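Local structure of chitinase (Chromobacterium violaceum, 4TXG) at residues G151-I156 with W591-N596; D390-M395 with S455-G460; V499-I504 with S535-Y540; A525-K530 with Q619-I624; A656-F661 with V682-T687. The protein probably hydrolyses the glycosidic bonds of chitin, as a family GH18 glycoside hydrolase that is also expected to bind its carbohydrate substrate. One frame throughout, in Å; residues are numbered along the deposited sequence.

Contact 1. Residues G151-I156 with W591-N596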
# COMPACT_ATOMS: atom_id res chain seq x y z
N GLY A 151 12.05 -17.85 -9.47
CA GLY A 151 12.64 -17.26 -10.66
C GLY A 151 11.94 -16.02 -11.18
O GLY A 151 12.09 -15.66 -12.34
N SER A 152 11.19 -15.34 -10.32
CA SER A 152 10.44 -14.17 -10.75
C SER A 152 11.30 -12.90 -10.75
O SER A 152 12.14 -12.71 -9.88
CB SER A 152 9.21 -13.95 -9.86
OG SER A 152 8.44 -12.86 -10.37
N ARG A 153 11.07 -12.05 -11.75
CA ARG A 153 11.68 -10.72 -11.85
C ARG A 153 10.99 -9.70 -10.94
O ARG A 153 11.57 -8.66 -10.61
CB ARG A 153 11.61 -10.27 -13.32
CG ARG A 153 12.10 -8.85 -13.62
CD ARG A 153 12.15 -8.60 -15.14
NE ARG A 153 10.86 -8.81 -15.81
CZ ARG A 153 10.51 -9.92 -16.45
NH1 ARG A 153 11.35 -10.95 -16.52
NH2 ARG A 153 9.32 -10.01 -17.02
N ARG A 154 9.75 -9.99 -10.57
CA ARG A 154 8.93 -9.06 -9.78
C ARG A 154 8.38 -9.73 -8.54
O ARG A 154 8.09 -10.92 -8.56
CB ARG A 154 7.75 -8.54 -10.61
CG ARG A 154 8.12 -7.93 -11.94
CD ARG A 154 8.77 -6.56 -11.80
NE ARG A 154 9.36 -6.17 -13.08
CZ ARG A 154 10.46 -5.44 -13.21
NH1 ARG A 154 11.08 -4.96 -12.13
NH2 ARG A 154 10.93 -5.18 -14.43
N ARG A 155 8.17 -8.96 -7.48
CA ARG A 155 7.43 -9.50 -6.35
C ARG A 155 6.01 -9.81 -6.80
O ARG A 155 5.44 -9.09 -7.62
CB ARG A 155 7.41 -8.54 -5.18
CG ARG A 155 8.79 -8.21 -4.64
CD ARG A 155 8.70 -7.51 -3.29
NE ARG A 155 10.01 -7.03 -2.88
CZ ARG A 155 10.50 -5.86 -3.23
NH1 ARG A 155 9.77 -5.05 -4.00
NH2 ARG A 155 11.72 -5.49 -2.82
N ILE A 156 5.47 -10.91 -6.28
CA ILE A 156 4.09 -11.30 -6.50
C ILE A 156 3.57 -11.65 -5.11
O ILE A 156 3.87 -12.71 -4.57
CB ILE A 156 3.96 -12.49 -7.47
CG1 ILE A 156 4.56 -12.13 -8.83
CG2 ILE A 156 2.50 -12.92 -7.61
CD1 ILE A 156 4.64 -13.31 -9.80
N TRP A 591 2.88 -2.38 -17.63
CA TRP A 591 3.25 -1.13 -16.98
C TRP A 591 4.27 -1.35 -15.86
O TRP A 591 5.21 -0.57 -15.69
CB TRP A 591 1.98 -0.43 -16.47
CG TRP A 591 2.20 0.83 -15.68
CD1 TRP A 591 2.22 2.11 -16.14
CD2 TRP A 591 2.40 0.91 -14.26
NE1 TRP A 591 2.42 2.99 -15.10
CE2 TRP A 591 2.54 2.28 -13.93
CE3 TRP A 591 2.46 -0.04 -13.24
CZ2 TRP A 591 2.76 2.71 -12.63
CZ3 TRP A 591 2.67 0.39 -11.94
CH2 TRP A 591 2.82 1.75 -11.65
N ILE A 592 4.08 -2.43 -15.10
CA ILE A 592 5.02 -2.84 -14.05
C ILE A 592 6.40 -3.10 -14.64
O ILE A 592 7.42 -2.60 -14.14
CB ILE A 592 4.53 -4.12 -13.30
CG1 ILE A 592 3.29 -3.82 -12.44
CG2 ILE A 592 5.64 -4.73 -12.46
CD1 ILE A 592 3.59 -2.99 -11.20
N ASP A 593 6.44 -3.89 -15.71
CA ASP A 593 7.72 -4.27 -16.28
C ASP A 593 8.41 -3.08 -16.92
O ASP A 593 9.61 -2.91 -16.76
CB ASP A 593 7.55 -5.39 -17.32
CG ASP A 593 8.02 -6.75 -16.81
OD1 ASP A 593 8.78 -6.81 -15.81
OD2 ASP A 593 7.63 -7.77 -17.42
N ALA A 594 7.65 -2.25 -17.62
CA ALA A 594 8.24 -1.11 -18.33
C ALA A 594 8.81 -0.06 -17.37
O ALA A 594 9.81 0.59 -17.68
CB ALA A 594 7.20 -0.48 -19.27
N ASN A 595 8.18 0.09 -16.21
CA ASN A 595 8.67 1.01 -15.18
C ASN A 595 9.61 0.36 -14.18
O ASN A 595 10.06 1.02 -13.23
CB ASN A 595 7.49 1.63 -14.43
CG ASN A 595 6.82 2.73 -15.21
OD1 ASN A 595 7.36 3.83 -15.31
ND2 ASN A 595 5.64 2.45 -15.79
N ASN A 596 9.91 -0.92 -14.38
CA ASN A 596 10.71 -1.72 -13.46
C ASN A 596 10.28 -1.54 -12.00
O ASN A 596 11.11 -1.39 -11.10
CB ASN A 596 12.19 -1.38 -13.63
CG ASN A 596 12.74 -1.88 -14.96
OD1 ASN A 596 12.69 -3.07 -15.26
ND2 ASN A 596 13.24 -0.95 -15.77
O HOH W 1 13.91 -4.60 -12.38
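A salt-bridge network of Arg153, Arg154 and Asp593 ties the lead-in to the first strand of the GH18 TIM barrel to the last turn of helix 582-594. Arg153 takes the carboxylate side-on, NE meeting Asp593 OD1 at 2.9 Å and NH2 meeting Asp593 OD2 at 2.8 Å, both from the syn side but tilted out of the carboxylate plane, with guanidinium and carboxylate planes 34° apart. Arg154 also presents NE and NH2, but both to Asp593 OD1 (2.9 Å from NE), which therefore accepts three N-H groups, an arrangement likely to favour the charged carboxylate. A bend at chi2 (-74°) turns the Arg154 chain over the helix end, where its CD packs on Ile592 CG2 at 3.7 Å. NH2 of Arg154 also donates to Asn596 OD1 at 2.9 Å; Asn596 itself, with positive phi, closes the helix in a Schellman motif. Phe636 of helix 627-636 packs on Arg154, Ile592 and Asp593, while Arg155, opening strand 155-161, bonds through its backbone to Gly598 and to Val600 of the neighbouring strand 599-603.

Contact 2. Residues D390-M395 with S455-G460. With CS (cesium ion), chain D.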
# COMPACT_ATOMS: atom_id res chain seq x y z
N ASP A 390 11.32 -2.18 4.14
CA ASP A 390 11.92 -2.97 3.08
C ASP A 390 11.20 -2.74 1.76
O ASP A 390 11.83 -2.60 0.71
CB ASP A 390 11.91 -4.44 3.44
CG ASP A 390 12.92 -4.76 4.50
OD1 ASP A 390 14.08 -5.06 4.14
OD2 ASP A 390 12.57 -4.67 5.69
N PHE A 391 9.87 -2.70 1.81
CA PHE A 391 9.09 -2.25 0.66
C PHE A 391 7.68 -1.89 1.09
O PHE A 391 7.26 -2.20 2.21
CB PHE A 391 9.08 -3.29 -0.48
CG PHE A 391 8.57 -4.66 -0.10
CD1 PHE A 391 7.21 -4.93 -0.05
CD2 PHE A 391 9.46 -5.70 0.13
CE1 PHE A 391 6.74 -6.20 0.26
CE2 PHE A 391 9.00 -6.98 0.45
CZ PHE A 391 7.64 -7.23 0.51
N VAL A 392 6.95 -1.21 0.20
CA VAL A 392 5.55 -0.90 0.47
C VAL A 392 4.66 -1.66 -0.49
O VAL A 392 5.06 -1.97 -1.60
CB VAL A 392 5.24 0.61 0.37
CG1 VAL A 392 6.00 1.38 1.45
CG2 VAL A 392 5.57 1.16 -1.02
N ASN A 393 3.45 -1.97 -0.02
CA ASN A 393 2.40 -2.54 -0.85
C ASN A 393 1.34 -1.47 -1.00
O ASN A 393 0.61 -1.19 -0.04
CB ASN A 393 1.82 -3.79 -0.21
CG ASN A 393 2.86 -4.89 -0.04
OD1 ASN A 393 3.62 -5.16 -0.97
ND2 ASN A 393 2.92 -5.48 1.14
N VAL A 394 1.28 -0.85 -2.17
CA VAL A 394 0.40 0.30 -2.33
C VAL A 394 -1.02 -0.17 -2.60
O VAL A 394 -1.25 -0.96 -3.51
CB VAL A 394 0.87 1.22 -3.49
CG1 VAL A 394 -0.10 2.40 -3.64
CG2 VAL A 394 2.31 1.70 -3.24
N MET A 395 -1.97 0.30 -1.80
CA MET A 395 -3.36 -0.15 -1.91
C MET A 395 -4.06 0.66 -3.00
O MET A 395 -4.96 1.48 -2.74
CB MET A 395 -4.07 -0.05 -0.56
CG MET A 395 -3.52 -1.08 0.43
SD MET A 395 -4.31 -1.05 2.06
CE MET A 395 -3.87 0.61 2.57
N SER A 455 12.39 -0.33 -6.92
CA SER A 455 12.57 -1.68 -6.40
C SER A 455 11.90 -1.91 -5.04
O SER A 455 11.68 -3.06 -4.65
CB SER A 455 14.07 -2.00 -6.29
OG SER A 455 14.73 -1.07 -5.43
N ARG A 456 11.56 -0.84 -4.33
CA ARG A 456 10.94 -0.99 -3.01
C ARG A 456 9.46 -0.61 -3.04
O ARG A 456 8.86 -0.38 -1.99
CB ARG A 456 11.71 -0.16 -1.96
CG ARG A 456 13.09 -0.78 -1.64
CD ARG A 456 14.01 0.08 -0.78
NE ARG A 456 13.41 0.48 0.48
CZ ARG A 456 13.60 1.67 1.04
NH1 ARG A 456 14.39 2.55 0.45
NH2 ARG A 456 12.99 1.98 2.19
N VAL A 457 8.88 -0.56 -4.24
CA VAL A 457 7.45 -0.28 -4.38
C VAL A 457 6.74 -1.43 -5.09
O VAL A 457 7.21 -1.89 -6.13
CB VAL A 457 7.20 1.02 -5.18
CG1 VAL A 457 5.70 1.31 -5.29
CG2 VAL A 457 7.92 2.21 -4.53
N ASN A 458 5.62 -1.89 -4.53
CA ASN A 458 4.76 -2.86 -5.22
C ASN A 458 3.35 -2.30 -5.31
O ASN A 458 2.85 -1.73 -4.35
CB ASN A 458 4.76 -4.20 -4.50
CG ASN A 458 6.16 -4.65 -4.13
OD1 ASN A 458 6.90 -5.16 -4.96
ND2 ASN A 458 6.55 -4.41 -2.90
N MET A 459 2.71 -2.45 -6.47
CA MET A 459 1.38 -1.88 -6.65
C MET A 459 0.29 -2.93 -6.48
O MET A 459 0.41 -4.04 -6.99
CB MET A 459 1.28 -1.23 -8.04
CG MET A 459 2.34 -0.14 -8.26
SD MET A 459 2.44 1.10 -6.97
CE MET A 459 0.80 1.84 -7.06
N GLY A 460 -0.77 -2.56 -5.76
CA GLY A 460 -1.85 -3.50 -5.49
C GLY A 460 -2.91 -3.56 -6.59
O GLY A 460 -3.22 -2.55 -7.22
CS CS D . -7.82 -1.25 2.61
O HOH W 2 -10.72 -2.92 3.22
O HOH W 3 -9.48 1.23 3.45
O HOH W 4 -6.58 -4.29 1.59
O HOH W 5 -6.26 -3.88 3.87
O HOH W 6 -9.43 -0.75 0.50
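This is a buried parallel strand pairing in the core of the catalytic domain, with Val392, Asn393 and Val394 of strand 391-395 opposite Val457, Asn458 and Met459 of strand 457-462. Backbone bonds run in the usual parallel ladder: Val392 N to Arg456 O, Asn458 N to Val392 O (3.0 Å), Val394 N to Asn458 O (2.8 Å) and Gly460 N to Val394 O. Val392 O accepts a second hydrogen bond, from Asn458 ND2 at 3.1 Å, which arrives from above the carbonyl plane. The same ND2 lies 3.0 Å from Phe391 CD1, ring and amide planes being nearly perpendicular, and Asn458 OD1 is held by Arg155 of the first barrel strand. The two strands are neighbours in the eight-stranded parallel barrel of the TIM fold, with Asn393 and Asn458 on its inner face. On the other face, toward helix 441-448, Met459 is bent at chi2 and chi3 (-51° and -62°), laying its CE against Val394 CG1 at 3.6 Å. Val394 CG2 meets Val457 CG1 at 4.0 Å. At the C-terminal end of strand 391-395, Met395 SD lies 3.6 Å from a cesium ion whose surroundings include five waters and Glu314 OE2.

Contact 3. Residues V499-I504 with S535-Y540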
# COMPACT_ATOMS: atom_id res chain seq x y z
N VAL A 499 -26.61 -5.43 -4.47
CA VAL A 499 -27.04 -6.36 -3.43
C VAL A 499 -27.30 -7.76 -3.97
O VAL A 499 -27.29 -7.98 -5.18
CB VAL A 499 -28.33 -5.86 -2.72
CG1 VAL A 499 -28.09 -4.53 -1.97
CG2 VAL A 499 -29.48 -5.72 -3.72
N GLY A 500 -27.51 -8.70 -3.06
CA GLY A 500 -27.95 -10.04 -3.42
C GLY A 500 -26.93 -10.80 -4.26
O GLY A 500 -25.79 -10.97 -3.85
N ILE A 501 -27.35 -11.23 -5.45
CA ILE A 501 -26.47 -11.99 -6.34
C ILE A 501 -25.31 -11.12 -6.83
O ILE A 501 -24.29 -11.63 -7.30
CB ILE A 501 -27.25 -12.56 -7.54
CG1 ILE A 501 -26.44 -13.65 -8.26
CG2 ILE A 501 -27.68 -11.44 -8.49
CD1 ILE A 501 -27.23 -14.41 -9.32
N ASP A 502 -25.46 -9.80 -6.67
CA ASP A 502 -24.41 -8.85 -7.04
C ASP A 502 -23.47 -8.50 -5.88
O ASP A 502 -22.64 -7.59 -6.01
CB ASP A 502 -25.03 -7.55 -7.56
CG ASP A 502 -25.84 -7.76 -8.81
OD1 ASP A 502 -25.44 -8.60 -9.65
OD2 ASP A 502 -26.88 -7.07 -8.96
N ASN A 503 -23.57 -9.22 -4.77
CA ASN A 503 -22.89 -8.81 -3.54
C ASN A 503 -22.59 -10.00 -2.63
O ASN A 503 -22.78 -9.93 -1.42
CB ASN A 503 -23.76 -7.76 -2.83
CG ASN A 503 -23.06 -7.07 -1.67
OD1 ASN A 503 -21.87 -6.76 -1.72
ND2 ASN A 503 -23.81 -6.82 -0.60
N ILE A 504 -22.11 -11.11 -3.20
CA ILE A 504 -22.08 -12.36 -2.45
C ILE A 504 -21.00 -12.41 -1.37
O ILE A 504 -21.07 -13.24 -0.47
CB ILE A 504 -21.93 -13.59 -3.38
CG1 ILE A 504 -20.49 -13.75 -3.90
CG2 ILE A 504 -22.93 -13.52 -4.52
CD1 ILE A 504 -20.26 -15.12 -4.59
N SER A 535 -23.33 -22.18 -8.40
CA SER A 535 -23.91 -23.26 -7.60
C SER A 535 -23.59 -23.12 -6.10
O SER A 535 -24.19 -23.80 -5.27
CB SER A 535 -23.40 -24.61 -8.09
OG SER A 535 -22.00 -24.72 -7.91
N TYR A 536 -22.64 -22.24 -5.79
CA TYR A 536 -22.18 -21.98 -4.43
C TYR A 536 -23.05 -20.99 -3.64
O TYR A 536 -22.76 -20.72 -2.47
CB TYR A 536 -20.74 -21.45 -4.49
CG TYR A 536 -20.57 -20.45 -5.61
CD1 TYR A 536 -21.08 -19.16 -5.50
CD2 TYR A 536 -19.94 -20.81 -6.81
CE1 TYR A 536 -20.96 -18.25 -6.54
CE2 TYR A 536 -19.81 -19.90 -7.85
CZ TYR A 536 -20.33 -18.62 -7.71
OH TYR A 536 -20.21 -17.72 -8.75
N LEU A 537 -24.08 -20.43 -4.26
CA LEU A 537 -24.85 -19.37 -3.59
C LEU A 537 -25.43 -19.83 -2.26
O LEU A 537 -25.33 -19.12 -1.26
CB LEU A 537 -25.98 -18.86 -4.49
CG LEU A 537 -25.61 -17.99 -5.69
CD1 LEU A 537 -26.88 -17.45 -6.35
CD2 LEU A 537 -24.64 -16.84 -5.32
N ALA A 538 -26.02 -21.02 -2.25
CA ALA A 538 -26.64 -21.55 -1.04
C ALA A 538 -25.60 -21.72 0.07
O ALA A 538 -25.90 -21.48 1.25
CB ALA A 538 -27.34 -22.88 -1.33
N ALA A 539 -24.38 -22.08 -0.30
CA ALA A 539 -23.30 -22.26 0.68
C ALA A 539 -22.92 -20.95 1.36
O ALA A 539 -22.33 -20.97 2.45
CB ALA A 539 -22.08 -22.89 0.01
N TYR A 540 -23.25 -19.82 0.74
CA TYR A 540 -23.02 -18.51 1.34
C TYR A 540 -24.25 -18.03 2.12
O TYR A 540 -24.29 -16.89 2.59
CB TYR A 540 -22.65 -17.47 0.28
CG TYR A 540 -21.18 -17.50 -0.09
CD1 TYR A 540 -20.21 -17.09 0.82
CD2 TYR A 540 -20.76 -17.96 -1.33
CE1 TYR A 540 -18.86 -17.13 0.51
CE2 TYR A 540 -19.40 -18.01 -1.65
CZ TYR A 540 -18.47 -17.59 -0.73
OH TYR A 540 -17.13 -17.64 -1.04
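Ile504 meets Tyr536, Leu537 and Tyr540, mainly through its two side-chain branches. Its CD1 touches Tyr536 CE1 at 3.8 Å, the two side chains crossing at about a right angle, and lies 4.2 Å from Tyr540 CE2. The other branch, CG2, packs against Leu537 CD2 at 3.8 Å. With CG1 set between the backbone N and the carbonyl carbon (chi1 76°), the two branches diverge, one to the tyrosines and one to the leucine. Leu537 also reaches Ile501, CD1 to CD1 at 4.3 Å, a looser touch. The Ile504 carbonyl oxygen sits over one face of the Tyr540 ring, 4.2 Å from CD1; no hydrogen bond joins the two segments. In the next shell, Tyr536 OH is hydrogen-bonded to His524 ND1, and Tyr540 OH to Trp505 NE1. His524, on helix 522-530, also bonds to the Ile501 carbonyl and packs on Ile504, and Leu528 of that helix packs on Ile501. Short 3-10 turns around Ile501 and Ala539 shape both backbones. The result is an apolar loop-to-loop contact in a region consistent with the alpha+beta insertion domain that many GH18 chitinases carry between the seventh and eighth barrel strands.

Contact 4. Residues A525-K530 with Q619-I624. With CS (cesium ion), chain C.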
# COMPACT_ATOMS: atom_id res chain seq x y z
N ALA A 525 -17.95 -12.85 -10.58
CA ALA A 525 -18.12 -11.88 -11.65
C ALA A 525 -17.98 -12.53 -13.03
O ALA A 525 -18.66 -12.15 -13.98
CB ALA A 525 -17.11 -10.74 -11.50
N LYS A 526 -17.09 -13.51 -13.15
CA LYS A 526 -16.93 -14.24 -14.40
C LYS A 526 -18.16 -15.09 -14.71
O LYS A 526 -18.55 -15.22 -15.88
CB LYS A 526 -15.65 -15.09 -14.38
CG LYS A 526 -14.37 -14.25 -14.56
CD LYS A 526 -14.27 -13.80 -16.02
CE LYS A 526 -13.52 -12.49 -16.20
NZ LYS A 526 -13.61 -12.03 -17.64
N ASN A 527 -18.77 -15.68 -13.69
CA ASN A 527 -20.02 -16.40 -13.90
C ASN A 527 -21.17 -15.46 -14.30
O ASN A 527 -21.96 -15.80 -15.19
CB ASN A 527 -20.41 -17.19 -12.64
CG ASN A 527 -19.59 -18.47 -12.50
OD1 ASN A 527 -19.17 -19.06 -13.50
ND2 ASN A 527 -19.38 -18.91 -11.26
N LEU A 528 -21.26 -14.29 -13.68
CA LEU A 528 -22.33 -13.36 -14.04
C LEU A 528 -22.21 -12.96 -15.50
O LEU A 528 -23.21 -12.87 -16.22
CB LEU A 528 -22.29 -12.12 -13.14
CG LEU A 528 -22.70 -12.36 -11.68
CD1 LEU A 528 -22.64 -11.06 -10.89
CD2 LEU A 528 -24.09 -12.99 -11.61
N GLU A 529 -20.97 -12.72 -15.94
CA GLU A 529 -20.67 -12.39 -17.34
C GLU A 529 -21.16 -13.50 -18.27
O GLU A 529 -21.67 -13.24 -19.38
CB GLU A 529 -19.15 -12.16 -17.51
CG GLU A 529 -18.73 -11.73 -18.91
CD GLU A 529 -17.21 -11.66 -19.11
OE1 GLU A 529 -16.46 -11.69 -18.10
OE2 GLU A 529 -16.77 -11.57 -20.28
N LYS A 530 -21.03 -14.73 -17.80
CA LYS A 530 -21.41 -15.92 -18.57
C LYS A 530 -22.90 -16.24 -18.48
O LYS A 530 -23.39 -17.12 -19.18
CB LYS A 530 -20.63 -17.13 -18.08
CG LYS A 530 -19.17 -17.13 -18.46
CD LYS A 530 -18.96 -17.80 -19.81
CE LYS A 530 -19.58 -19.18 -19.83
NZ LYS A 530 -19.07 -20.02 -20.95
N GLN A 619 -21.90 -29.18 -15.98
CA GLN A 619 -22.12 -28.11 -16.96
C GLN A 619 -20.99 -27.08 -16.88
O GLN A 619 -20.65 -26.44 -17.88
CB GLN A 619 -23.47 -27.43 -16.72
CG GLN A 619 -24.66 -28.35 -16.95
CD GLN A 619 -25.98 -27.68 -16.62
OE1 GLN A 619 -26.08 -26.92 -15.66
NE2 GLN A 619 -27.00 -27.97 -17.42
N GLY A 620 -20.41 -26.94 -15.70
CA GLY A 620 -19.26 -26.07 -15.53
C GLY A 620 -19.61 -24.68 -15.02
O GLY A 620 -20.72 -24.19 -15.25
N GLU A 621 -18.65 -24.06 -14.33
CA GLU A 621 -18.75 -22.68 -13.87
C GLU A 621 -17.38 -22.24 -13.39
O GLU A 621 -16.49 -23.08 -13.20
CB GLU A 621 -19.77 -22.54 -12.73
CG GLU A 621 -19.32 -23.18 -11.42
CD GLU A 621 -20.41 -23.18 -10.35
OE1 GLU A 621 -21.55 -22.76 -10.66
OE2 GLU A 621 -20.13 -23.61 -9.21
N TYR A 622 -17.19 -20.94 -13.20
CA TYR A 622 -15.96 -20.45 -12.59
C TYR A 622 -16.00 -20.63 -11.08
O TYR A 622 -17.06 -20.58 -10.45
CB TYR A 622 -15.73 -18.97 -12.91
CG TYR A 622 -15.33 -18.70 -14.34
CD1 TYR A 622 -14.00 -18.78 -14.75
CD2 TYR A 622 -16.29 -18.35 -15.29
CE1 TYR A 622 -13.63 -18.52 -16.06
CE2 TYR A 622 -15.93 -18.08 -16.61
CZ TYR A 622 -14.60 -18.17 -16.98
OH TYR A 622 -14.23 -17.92 -18.28
N PHE A 623 -14.83 -20.83 -10.49
CA PHE A 623 -14.73 -20.98 -9.05
C PHE A 623 -13.31 -20.61 -8.69
O PHE A 623 -12.56 -20.08 -9.53
CB PHE A 623 -15.09 -22.40 -8.62
CG PHE A 623 -15.39 -22.55 -7.14
CD1 PHE A 623 -16.41 -21.81 -6.55
CD2 PHE A 623 -14.67 -23.43 -6.36
CE1 PHE A 623 -16.69 -21.94 -5.20
CE2 PHE A 623 -14.95 -23.58 -5.01
CZ PHE A 623 -15.96 -22.83 -4.43
N ILE A 624 -12.94 -20.88 -7.45
CA ILE A 624 -11.62 -20.55 -6.93
C ILE A 624 -10.52 -21.14 -7.81
O ILE A 624 -10.56 -22.33 -8.15
CB ILE A 624 -11.47 -21.08 -5.49
CG1 ILE A 624 -12.47 -20.38 -4.56
CG2 ILE A 624 -10.04 -20.95 -5.01
CD1 ILE A 624 -12.51 -20.99 -3.15
CS CS C . -23.29 -11.36 -21.15
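With CG anti to the carbonyl carbon (chi1 -77°), the Asn527 side chain leaves helix 522-530 toward strand 621-624, and a chi1 of -71° in Tyr622 leans its ring back over the helix. The Asn527 amide grips the backbone of Tyr622 at two points. Tyr622 N donates to Asn527 OD1 at 2.7 Å, in the carbonyl plane and on a lone pair, while Asn527 ND2 donates to Tyr622 O at 3.0 Å. ND2 also bonds to Tyr536 OH, so both ends of this buried amide are engaged. Lys526 CB stands 3.6 Å from the centroid of the Tyr622 ring, a CH-pi contact over one face, and Lys530 CG approaches the ring edge, 3.9 Å from CE2. The Lys526 amine turns away to salt bridges with Glu529 OE1 and Asp581. Glu529 O binds a cesium ion together with Tyr555 O and Ser554 OG. An asparagine amide thus makes a two-point hydrogen bond to the N-H and C=O of one residue of the hairpin formed by strands 609-612 and 621-624, joining it to helix 522-530 of the probable GH18 insertion domain.

Contact 5. Residues A656-F661 with V682-T687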
# COMPACT_ATOMS: atom_id res chain seq x y z
N ALA A 656 30.82 14.07 -1.48
CA ALA A 656 29.63 14.44 -0.74
C ALA A 656 29.91 15.58 0.23
O ALA A 656 31.06 15.91 0.49
CB ALA A 656 29.07 13.24 0.01
N ILE A 657 28.84 16.19 0.73
CA ILE A 657 28.97 17.19 1.79
C ILE A 657 27.84 16.94 2.78
O ILE A 657 26.76 16.50 2.39
CB ILE A 657 28.92 18.64 1.22
CG1 ILE A 657 29.23 19.67 2.32
CG2 ILE A 657 27.58 18.91 0.53
CD1 ILE A 657 29.37 21.10 1.81
N ASP A 658 28.07 17.19 4.07
CA ASP A 658 27.03 16.92 5.06
C ASP A 658 26.10 18.12 5.22
O ASP A 658 26.26 18.94 6.12
CB ASP A 658 27.63 16.56 6.41
CG ASP A 658 26.66 15.80 7.29
OD1 ASP A 658 25.45 15.75 6.96
OD2 ASP A 658 27.11 15.25 8.32
N VAL A 659 25.14 18.21 4.30
CA VAL A 659 24.09 19.21 4.36
C VAL A 659 22.78 18.44 4.49
O VAL A 659 22.56 17.47 3.76
CB VAL A 659 24.08 20.12 3.12
CG1 VAL A 659 22.87 21.05 3.13
CG2 VAL A 659 25.38 20.93 3.08
N GLY A 660 21.95 18.84 5.44
CA GLY A 660 20.70 18.15 5.69
C GLY A 660 19.51 18.92 5.16
O GLY A 660 19.50 20.15 5.18
N PHE A 661 18.50 18.18 4.70
CA PHE A 661 17.27 18.78 4.16
C PHE A 661 16.05 18.12 4.77
O PHE A 661 15.99 16.89 4.85
CB PHE A 661 17.18 18.62 2.64
CG PHE A 661 18.23 19.34 1.87
CD1 PHE A 661 19.51 18.81 1.74
CD2 PHE A 661 17.93 20.53 1.22
CE1 PHE A 661 20.47 19.47 1.00
CE2 PHE A 661 18.90 21.19 0.48
CZ PHE A 661 20.17 20.67 0.38
N VAL A 682 20.31 22.51 6.68
CA VAL A 682 21.30 22.63 7.74
C VAL A 682 22.70 22.31 7.21
O VAL A 682 22.92 21.25 6.62
CB VAL A 682 20.99 21.70 8.93
CG1 VAL A 682 21.97 21.94 10.07
CG2 VAL A 682 19.56 21.88 9.39
N ASN A 683 23.63 23.23 7.43
CA ASN A 683 25.01 23.02 7.03
C ASN A 683 25.78 22.34 8.16
O ASN A 683 26.09 22.97 9.16
CB ASN A 683 25.64 24.36 6.64
CG ASN A 683 27.09 24.23 6.23
OD1 ASN A 683 27.60 23.12 6.06
ND2 ASN A 683 27.77 25.36 6.06
N ARG A 684 26.06 21.05 8.01
CA ARG A 684 26.85 20.32 9.02
C ARG A 684 28.29 20.09 8.57
O ARG A 684 29.00 19.24 9.11
CB ARG A 684 26.20 18.98 9.36
CG ARG A 684 24.76 19.10 9.85
CD ARG A 684 24.21 17.74 10.28
NE ARG A 684 22.75 17.71 10.21
CZ ARG A 684 22.06 17.04 9.29
NH1 ARG A 684 22.69 16.32 8.36
NH2 ARG A 684 20.74 17.07 9.31
N SER A 685 28.73 20.84 7.57
CA SER A 685 30.15 20.86 7.24
C SER A 685 30.85 21.87 8.14
O SER A 685 30.20 22.54 8.95
CB SER A 685 30.36 21.20 5.77
OG SER A 685 30.21 22.59 5.57
N GLN A 686 32.16 21.99 7.99
CA GLN A 686 32.93 23.03 8.68
C GLN A 686 33.25 24.18 7.72
O GLN A 686 34.14 24.99 7.99
CB GLN A 686 34.22 22.45 9.25
CG GLN A 686 34.02 21.31 10.23
CD GLN A 686 35.32 20.88 10.88
OE1 GLN A 686 36.26 21.67 10.99
NE2 GLN A 686 35.38 19.63 11.33
N THR A 687 32.53 24.24 6.61
CA THR A 687 32.72 25.30 5.62
C THR A 687 31.51 26.23 5.57
O THR A 687 30.38 25.80 5.76
CB THR A 687 32.91 24.74 4.19
OG1 THR A 687 31.65 24.33 3.66
CG2 THR A 687 33.84 23.57 4.19
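Gly660 and Val682 form the hydrogen-bonded pair of this antiparallel contact, Gly660 N to Val682 O and Val682 N to Gly660 O both being 2.9 Å, and Val659 faces Asn683 as the adjoining non-hydrogen-bonded pair. Beyond it, Arg684 N donates to Asp658 O at 2.8 Å, where Asp658 centres an inverse gamma turn at the step between strand 656-657 and strand 659-664. The charged interaction lies alongside: Arg684 NH1 meets Asp658 OD1 at 3.1 Å, on the syn side but 33° out of the carboxylate plane, and the two flat groups stand 70° apart. An extended Arg684 chain from CG to NE carries the guanidinium across Gly660, whose CA lies 3.8 Å from NH2. Among the polar side chains of the second segment, Asn683 OD1 takes both Ser685 N, in an Asx turn, and Ser685 OG at 2.7 Å; Ser685 OG in turn accepts from Thr687 N in an ST turn. Apolar contact is slight, with Ile657 CG1 against Ser685 CB at 3.9 Å. At Asp658 the chain passes from one sheet to another: residues 656-657 pair with strand 776-780, whereas strand 659-664 is an outer strand of a four-stranded antiparallel sheet, next to 678-683. Ile657 and Val659 both pack on Val771 of strand 767-773 between the two sheets, consistent with a beta sandwich.

Contacts 1 and 2 belong to the TIM barrel, their centres about 12 Å apart and joined through Arg155; along the chain contact 2 is nested inside the loop closed by contact 1. Contacts 3 and 4, also about 12 Å apart centre to centre, touch through Ser535 and Glu621, their segments alternating along the chain: contact 4 lies on helix 522-530 and contact 3 joins the loops on either side of it in sequence. Contact 5 follows all the others and lies about 62 Å from contact 4 and 63 Å from contact 3, centre to centre. The barrel contacts thus lie between a probable insertion domain at one end and the C-terminal beta-sheet region at the other.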